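Local structure of GDSL-like protein (Roseburia intestinalis L1-82, 6HFZ) at residues C54-V59 with Y74-I79; G286-V291 with L336-N341. The protein is a two-domain carbohydrate esterase that removes acetyl groups from acetylated beta-mannans. One frame throughout, in Å; residues are numbered along the deposited sequence.

Contact 1 (C54-V59 with Y74-I79); sequences CYAYHV and YINAGI
Tyr57 sets the edge of its ring against a face of Tyr74 in a T-shaped stack, the planes turned 82° to each other and the centroids 5.0 Å apart. The closest atom is CD1 of Tyr57, which sits 3.6 Å from CE2 of Tyr74, over the rim of that ring rather than its middle. The CB of Tyr74 points toward the helix, and with CG anti to the backbone N (chi1 177°) the ring carries on in that direction. Its hydroxyl ends beside the first residues of the helix, with Ala56 CB and the N-cap residue Cys54, through SG, both 3.7 Å from OH. From its own strand Asn76 fixes this hydroxyl: ND2 donates to Tyr74 OH at 3.0 Å, almost straight and in the amide plane, and donates also to the backbone O of Thr43. The other end of the amide accepts from Gly78 N, an Asx turn, so both ends of the group are held. Here the start of helix 55-66 runs nearly antiparallel to residues 74-78 of strand 71-78, an outermost strand of the central sheet in this SGNH-hydrolase domain; Tyr60 adds a third ring, strand 32-39 meets Ala56 through Phe37, and helix 196-215 meets Cys54 through His199.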
ATOM      1  N   CYS A  54     -17.290  -3.908  -2.725  1.00 24.05           N
ATOM      2  CA  CYS A  54     -16.247  -2.937  -2.380  1.00 23.38           C
ATOM      3  C   CYS A  54     -16.058  -1.986  -3.567  1.00 21.53           C
ATOM      4  O   CYS A  54     -16.479  -2.279  -4.682  1.00 20.51           O
ATOM      5  CB  CYS A  54     -14.937  -3.603  -1.984  1.00 22.73           C
ATOM      6  SG  CYS A  54     -14.040  -4.460  -3.299  1.00 23.25           S
ATOM      7  N   TYR A  55     -15.395  -0.845  -3.324  1.00 20.18           N
ATOM      8  CA  TYR A  55     -15.287   0.208  -4.347  1.00 19.72           C
ATOM      9  C   TYR A  55     -14.547  -0.375  -5.558  1.00 20.11           C
ATOM     10  O   TYR A  55     -14.866  -0.052  -6.678  1.00 20.17           O
ATOM     11  CB  TYR A  55     -14.649   1.489  -3.783  1.00 19.22           C
ATOM     12  CG  TYR A  55     -13.150   1.547  -3.888  1.00 19.72           C
ATOM     13  CD1 TYR A  55     -12.545   1.835  -5.088  1.00 19.66           C
ATOM     14  CD2 TYR A  55     -12.338   1.342  -2.783  1.00 20.60           C
ATOM     15  CE1 TYR A  55     -11.171   1.848  -5.224  1.00 19.74           C
ATOM     16  CE2 TYR A  55     -10.959   1.373  -2.895  1.00 22.00           C
ATOM     17  CZ  TYR A  55     -10.372   1.584  -4.131  1.00 21.18           C
ATOM     18  OH  TYR A  55      -9.007   1.527  -4.285  1.00 21.71           O
ATOM     19  N   ALA A  56     -13.498  -1.192  -5.317  1.00 18.97           N
ATOM     20  CA  ALA A  56     -12.654  -1.712  -6.368  1.00 20.58           C
ATOM     21  C   ALA A  56     -13.474  -2.551  -7.364  1.00 19.85           C
ATOM     22  O   ALA A  56     -13.371  -2.368  -8.555  1.00 20.39           O
ATOM     23  CB  ALA A  56     -11.469  -2.488  -5.809  1.00 19.97           C
ATOM     24  N   TYR A  57     -14.358  -3.391  -6.831  1.00 22.24           N
ATOM     25  CA  TYR A  57     -15.167  -4.251  -7.710  1.00 23.40           C
ATOM     26  C   TYR A  57     -16.204  -3.386  -8.437  1.00 22.31           C
ATOM     27  O   TYR A  57     -16.502  -3.627  -9.611  1.00 24.96           O
ATOM     28  CB  TYR A  57     -15.725  -5.404  -6.897  1.00 22.65           C
ATOM     29  CG  TYR A  57     -16.106  -6.574  -7.769  1.00 25.74           C
ATOM     30  CD1 TYR A  57     -15.186  -7.529  -8.159  1.00 26.88           C
ATOM     31  CD2 TYR A  57     -17.394  -6.658  -8.264  1.00 27.94           C
ATOM     32  CE1 TYR A  57     -15.544  -8.576  -8.990  1.00 30.70           C
ATOM     33  CE2 TYR A  57     -17.761  -7.678  -9.118  1.00 32.76           C
ATOM     34  CZ  TYR A  57     -16.841  -8.640  -9.471  1.00 32.52           C
ATOM     35  OH  TYR A  57     -17.265  -9.673 -10.264  1.00 37.21           O
ATOM     36  N   HIS A  58     -16.706  -2.334  -7.773  1.00 21.28           N
ATOM     37  CA  HIS A  58     -17.626  -1.404  -8.431  1.00 22.38           C
ATOM     38  C   HIS A  58     -16.953  -0.718  -9.619  1.00 23.54           C
ATOM     39  O   HIS A  58     -17.561  -0.540 -10.681  1.00 23.12           O
ATOM     40  CB  HIS A  58     -18.220  -0.365  -7.473  1.00 22.59           C
ATOM     41  CG  HIS A  58     -19.291  -0.832  -6.525  1.00 27.32           C
ATOM     42  ND1 HIS A  58     -20.483  -1.444  -6.931  1.00 29.90           N
ATOM     43  CD2 HIS A  58     -19.406  -0.678  -5.192  1.00 26.56           C
ATOM     44  CE1 HIS A  58     -21.252  -1.662  -5.868  1.00 30.85           C
ATOM     45  NE2 HIS A  58     -20.635  -1.177  -4.793  1.00 30.08           N
ATOM     46  N   VAL A  59     -15.680  -0.326  -9.473  1.00 21.40           N
ATOM     47  CA  VAL A  59     -14.987   0.299 -10.558  1.00 22.64           C
ATOM     48  C   VAL A  59     -14.767  -0.740 -11.665  1.00 24.33           C
ATOM     49  O   VAL A  59     -14.798  -0.410 -12.861  1.00 24.22           O
ATOM     50  CB  VAL A  59     -13.664   0.903 -10.073  1.00 22.85           C
ATOM     51  CG1 VAL A  59     -12.729   1.275 -11.199  1.00 22.48           C
ATOM     52  CG2 VAL A  59     -13.923   2.073  -9.156  1.00 23.17           C
ATOM     53  N   TYR A  74      -9.747  -8.658 -13.142  1.00 23.97           N
ATOM     54  CA  TYR A  74      -9.799  -7.923 -11.847  1.00 23.30           C
ATOM     55  C   TYR A  74      -8.572  -8.303 -11.014  1.00 25.37           C
ATOM     56  O   TYR A  74      -8.399  -9.483 -10.716  1.00 25.16           O
ATOM     57  CB  TYR A  74     -11.078  -8.273 -11.101  1.00 23.45           C
ATOM     58  CG  TYR A  74     -11.261  -7.676  -9.719  1.00 23.91           C
ATOM     59  CD1 TYR A  74     -11.359  -6.304  -9.524  1.00 22.23           C
ATOM     60  CD2 TYR A  74     -11.424  -8.486  -8.617  1.00 21.04           C
ATOM     61  CE1 TYR A  74     -11.539  -5.756  -8.265  1.00 21.27           C
ATOM     62  CE2 TYR A  74     -11.684  -7.955  -7.357  1.00 21.79           C
ATOM     63  CZ  TYR A  74     -11.724  -6.586  -7.169  1.00 20.20           C
ATOM     64  OH  TYR A  74     -12.018  -6.181  -5.887  1.00 22.18           O
ATOM     65  N   ILE A  75      -7.705  -7.316 -10.704  1.00 22.78           N
ATOM     66  CA  ILE A  75      -6.508  -7.510  -9.899  1.00 22.16           C
ATOM     67  C   ILE A  75      -6.597  -6.636  -8.641  1.00 21.88           C
ATOM     68  O   ILE A  75      -6.414  -5.444  -8.752  1.00 23.12           O
ATOM     69  CB  ILE A  75      -5.239  -7.197 -10.705  1.00 24.29           C
ATOM     70  CG1 ILE A  75      -5.150  -8.062 -11.964  1.00 26.05           C
ATOM     71  CG2 ILE A  75      -3.973  -7.305  -9.857  1.00 24.98           C
ATOM     72  CD1 ILE A  75      -4.438  -7.329 -13.050  1.00 28.38           C
ATOM     73  N   ASN A  76      -6.917  -7.261  -7.500  1.00 22.27           N
ATOM     74  CA  ASN A  76      -7.028  -6.556  -6.228  1.00 22.19           C
ATOM     75  C   ASN A  76      -5.803  -6.883  -5.394  1.00 21.33           C
ATOM     76  O   ASN A  76      -5.745  -7.943  -4.817  1.00 23.24           O
ATOM     77  CB  ASN A  76      -8.305  -6.856  -5.459  1.00 21.86           C
ATOM     78  CG  ASN A  76      -8.469  -5.891  -4.305  1.00 23.37           C
ATOM     79  OD1 ASN A  76      -7.491  -5.550  -3.639  1.00 20.81           O
ATOM     80  ND2 ASN A  76      -9.689  -5.425  -4.098  1.00 22.67           N
ATOM     81  N   ALA A  77      -4.883  -5.910  -5.329  1.00 21.10           N
ATOM     82  CA  ALA A  77      -3.606  -6.030  -4.637  1.00 21.34           C
ATOM     83  C   ALA A  77      -3.620  -5.200  -3.346  1.00 19.89           C
ATOM     84  O   ALA A  77      -2.582  -4.712  -2.894  1.00 23.88           O
ATOM     85  CB  ALA A  77      -2.485  -5.610  -5.534  1.00 22.88           C
ATOM     86  N   GLY A  78      -4.794  -5.021  -2.754  1.00 19.25           N
ATOM     87  CA  GLY A  78      -4.938  -4.388  -1.435  1.00 19.52           C
ATOM     88  C   GLY A  78      -4.472  -5.308  -0.306  1.00 21.20           C
ATOM     89  O   GLY A  78      -4.753  -6.523  -0.340  1.00 22.81           O
ATOM     90  N   ILE A  79      -3.788  -4.730   0.690  1.00 19.28           N
ATOM     91  CA  ILE A  79      -3.406  -5.447   1.884  1.00 20.62           C
ATOM     92  C   ILE A  79      -3.669  -4.515   3.061  1.00 22.15           C
ATOM     93  O   ILE A  79      -3.103  -3.454   3.110  1.00 21.85           O
ATOM     94  CB  ILE A  79      -1.937  -5.926   1.866  1.00 20.40           C
ATOM     95  CG1 ILE A  79      -1.574  -6.829   0.683  1.00 21.90           C
ATOM     96  CG2 ILE A  79      -1.604  -6.598   3.193  1.00 20.84           C
ATOM     97  CD1 ILE A  79      -0.117  -7.217   0.630  1.00 20.86           C
TER

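Contact 2 (G286-V291 with L336-N341); sequences GCNISV and LEHGEN
Asn288 OD1 takes the backbone N-H of His338 in the shortest hydrogen bond here, 2.8 Å from OD1 to N and practically straight at 179°. The donor lies nearly in line with the side-chain C=O, and the amide is brought to it by a CG placed beside the backbone N and anti to the carbonyl carbon (chi1 -51°). The other end of the amide, ND2, binds Thr234, so the side chain links the turn to a second loop. One residue earlier, Cys287 O accepts from Gly339 N at 2.9 Å, with the donor tilted from the carbonyl plane. Between them these two bonds hold consecutive N-H groups of the turn after strand 329-336. Cys287 CB also presses close to Gly339 O, 3.2 Å away.

Further along, Ile289 and Leu336 form an antiparallel hydrogen-bonded pair, N to O in both directions. Their side chains leave on the same face of the sheet and meet at an oblique angle, CB to CB 4.0 Å. On the far side of Cys287, Asn341 lays its amide against the Gly286 backbone, with OD1 3.5 Å from Gly286 CA. Cys287 and Asn288 form a classic beta bulge opposite Ser369 of the neighbouring strand 361-370.

The His338 ring carries Glu337 CG over the centre of one face, and its NE2 bonds Glu119, while Glu337 OE2 bonds Tyr235 and His116. Main-chain bonds and one asparagine therefore shape the turn, leaving Glu337, through His116, and His338, through Glu119, to reach helix 115-129 of the esterase domain.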
ATOM      1  N   GLY A 286      21.619  -1.144   0.644  1.00 24.96           N
ATOM      2  CA  GLY A 286      20.849   0.079   0.419  1.00 26.92           C
ATOM      3  C   GLY A 286      21.305   1.199   1.336  1.00 28.55           C
ATOM      4  O   GLY A 286      22.162   0.999   2.175  1.00 28.92           O
ATOM      5  N   CYS A 287      20.683   2.378   1.195  1.00 25.98           N
ATOM      6  CA  CYS A 287      20.861   3.470   2.141  1.00 26.28           C
ATOM      7  C   CYS A 287      19.750   3.497   3.186  1.00 24.13           C
ATOM      8  O   CYS A 287      19.903   4.199   4.207  1.00 25.66           O
ATOM      9  CB  CYS A 287      20.957   4.827   1.453  1.00 26.18           C
ATOM     10  SG  CYS A 287      19.489   5.302   0.510  1.00 28.48           S
ATOM     11  N   ASN A 288      18.635   2.798   2.924  1.00 22.52           N
ATOM     12  CA  ASN A 288      17.530   2.687   3.895  1.00 20.75           C
ATOM     13  C   ASN A 288      17.348   1.214   4.276  1.00 21.80           C
ATOM     14  O   ASN A 288      17.485   0.357   3.420  1.00 20.97           O
ATOM     15  CB  ASN A 288      16.189   3.214   3.348  1.00 21.92           C
ATOM     16  CG  ASN A 288      16.265   4.604   2.748  1.00 23.47           C
ATOM     17  OD1 ASN A 288      16.997   5.449   3.253  1.00 27.20           O
ATOM     18  ND2 ASN A 288      15.565   4.834   1.644  1.00 24.20           N
ATOM     19  N   ILE A 289      16.990   0.977   5.536  1.00 21.07           N
ATOM     20  CA  ILE A 289      16.626  -0.337   6.046  1.00 22.36           C
ATOM     21  C   ILE A 289      15.322  -0.223   6.817  1.00 21.46           C
ATOM     22  O   ILE A 289      15.198   0.587   7.720  1.00 22.82           O
ATOM     23  CB  ILE A 289      17.718  -0.913   6.945  1.00 22.57           C
ATOM     24  CG1 ILE A 289      19.087  -0.940   6.251  1.00 24.89           C
ATOM     25  CG2 ILE A 289      17.287  -2.272   7.456  1.00 22.78           C
ATOM     26  CD1 ILE A 289      19.175  -1.932   5.153  1.00 28.75           C
ATOM     27  N   SER A 290      14.402  -1.147   6.537  1.00 19.45           N
ATOM     28  CA  SER A 290      13.182  -1.236   7.257  1.00 19.29           C
ATOM     29  C   SER A 290      12.897  -2.713   7.579  1.00 18.13           C
ATOM     30  O   SER A 290      13.458  -3.630   6.977  1.00 20.24           O
ATOM     31  CB  SER A 290      12.073  -0.525   6.517  1.00 21.39           C
ATOM     32  OG  SER A 290      11.567  -1.316   5.420  1.00 21.87           O
ATOM     33  N   VAL A 291      12.033  -2.942   8.552  1.00 20.00           N
ATOM     34  CA  VAL A 291      11.743  -4.326   8.957  1.00 20.14           C
ATOM     35  C   VAL A 291      10.236  -4.521   9.090  1.00 19.25           C
ATOM     36  O   VAL A 291       9.521  -3.663   9.629  1.00 18.24           O
ATOM     37  CB  VAL A 291      12.475  -4.642  10.267  1.00 20.30           C
ATOM     38  CG1 VAL A 291      12.037  -3.717  11.398  1.00 20.64           C
ATOM     39  CG2 VAL A 291      12.269  -6.082  10.708  1.00 21.45           C
ATOM     40  N   LEU A 336      16.913   2.533   9.476  1.00 24.15           N
ATOM     41  CA  LEU A 336      17.948   3.392   8.915  1.00 26.31           C
ATOM     42  C   LEU A 336      17.317   4.159   7.757  1.00 26.41           C
ATOM     43  O   LEU A 336      16.725   3.524   6.884  1.00 23.86           O
ATOM     44  CB  LEU A 336      19.112   2.562   8.362  1.00 27.63           C
ATOM     45  CG  LEU A 336      20.280   3.372   7.787  1.00 28.73           C
ATOM     46  CD1 LEU A 336      20.935   4.219   8.887  1.00 31.09           C
ATOM     47  CD2 LEU A 336      21.303   2.483   7.111  1.00 28.00           C
ATOM     48  N   GLU A 337      17.504   5.482   7.728  1.00 23.24           N
ATOM     49  CA  GLU A 337      17.056   6.269   6.590  1.00 24.96           C
ATOM     50  C   GLU A 337      18.153   7.262   6.152  1.00 26.59           C
ATOM     51  O   GLU A 337      18.732   7.977   6.979  1.00 25.41           O
ATOM     52  CB  GLU A 337      15.765   7.006   6.931  1.00 28.39           C
ATOM     53  CG  GLU A 337      15.178   7.719   5.725  1.00 32.79           C
ATOM     54  CD  GLU A 337      13.773   8.265   5.910  1.00 36.27           C
ATOM     55  OE1 GLU A 337      13.576   9.130   6.788  1.00 33.73           O
ATOM     56  OE2 GLU A 337      12.889   7.843   5.142  1.00 33.03           O
ATOM     57  N   HIS A 338      18.398   7.281   4.840  1.00 24.41           N
ATOM     58  CA  HIS A 338      19.331   8.151   4.158  1.00 27.08           C
ATOM     59  C   HIS A 338      20.743   7.961   4.737  1.00 28.99           C
ATOM     60  O   HIS A 338      21.466   8.933   4.912  1.00 30.25           O
ATOM     61  CB  HIS A 338      18.865   9.601   4.205  1.00 26.18           C
ATOM     62  CG  HIS A 338      17.541   9.855   3.574  1.00 27.65           C
ATOM     63  ND1 HIS A 338      16.797  10.967   3.886  1.00 31.91           N
ATOM     64  CD2 HIS A 338      16.847   9.156   2.648  1.00 29.04           C
ATOM     65  CE1 HIS A 338      15.667  10.940   3.196  1.00 33.97           C
ATOM     66  NE2 HIS A 338      15.675   9.824   2.428  1.00 31.82           N
ATOM     67  N   GLY A 339      21.094   6.701   5.015  1.00 29.49           N
ATOM     68  CA  GLY A 339      22.394   6.292   5.485  1.00 29.69           C
ATOM     69  C   GLY A 339      23.353   6.065   4.337  1.00 26.40           C
ATOM     70  O   GLY A 339      23.120   6.477   3.229  1.00 27.17           O
ATOM     71  N   GLU A 340      24.460   5.396   4.648  1.00 31.64           N
ATOM     72  CA  GLU A 340      25.445   5.070   3.671  1.00 30.90           C
ATOM     73  C   GLU A 340      24.888   3.911   2.856  1.00 29.27           C
ATOM     74  O   GLU A 340      24.290   2.965   3.413  1.00 29.08           O
ATOM     75  CB  GLU A 340      26.765   4.707   4.353  1.00 32.08           C
ATOM     76  CG  GLU A 340      27.840   4.224   3.413  1.00 35.71           C
ATOM     77  CD  GLU A 340      29.174   3.981   4.096  1.00 41.29           C
ATOM     78  OE1 GLU A 340      30.197   4.212   3.427  1.00 51.94           O
ATOM     79  OE2 GLU A 340      29.185   3.567   5.309  1.00 40.57           O
ATOM     80  N   ASN A 341      25.047   4.031   1.548  1.00 29.69           N
ATOM     81  CA  ASN A 341      24.636   3.013   0.622  1.00 33.35           C
ATOM     82  C   ASN A 341      25.748   1.951   0.515  1.00 34.70           C
ATOM     83  O   ASN A 341      26.751   2.150  -0.147  1.00 36.27           O
ATOM     84  CB  ASN A 341      24.291   3.612  -0.738  1.00 35.73           C
ATOM     85  CG  ASN A 341      23.406   2.688  -1.540  1.00 36.98           C
ATOM     86  OD1 ASN A 341      23.453   1.463  -1.379  1.00 35.38           O
ATOM     87  ND2 ASN A 341      22.544   3.280  -2.344  1.00 47.49           N
TER

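Contact 1 belongs to the alpha/beta esterase domain and contact 2 to the all-beta domain; their centres lie about 32 Å apart on opposite sides of the chain's centre, and they share no helix or strand. Both are partly buried, but none of the touching residues of 54-59 and 74-79 is exposed, whereas three in contact 2 are. Their chemistry differs too: in contact 1 helix and strand meet through aromatic and apolar side chains, with no hydrogen bond between the segments, while 286-291 and 336-341 are joined by four, three of them purely main chain. Contact 2 buries 420 Å², over twice the 188 Å² of contact 1.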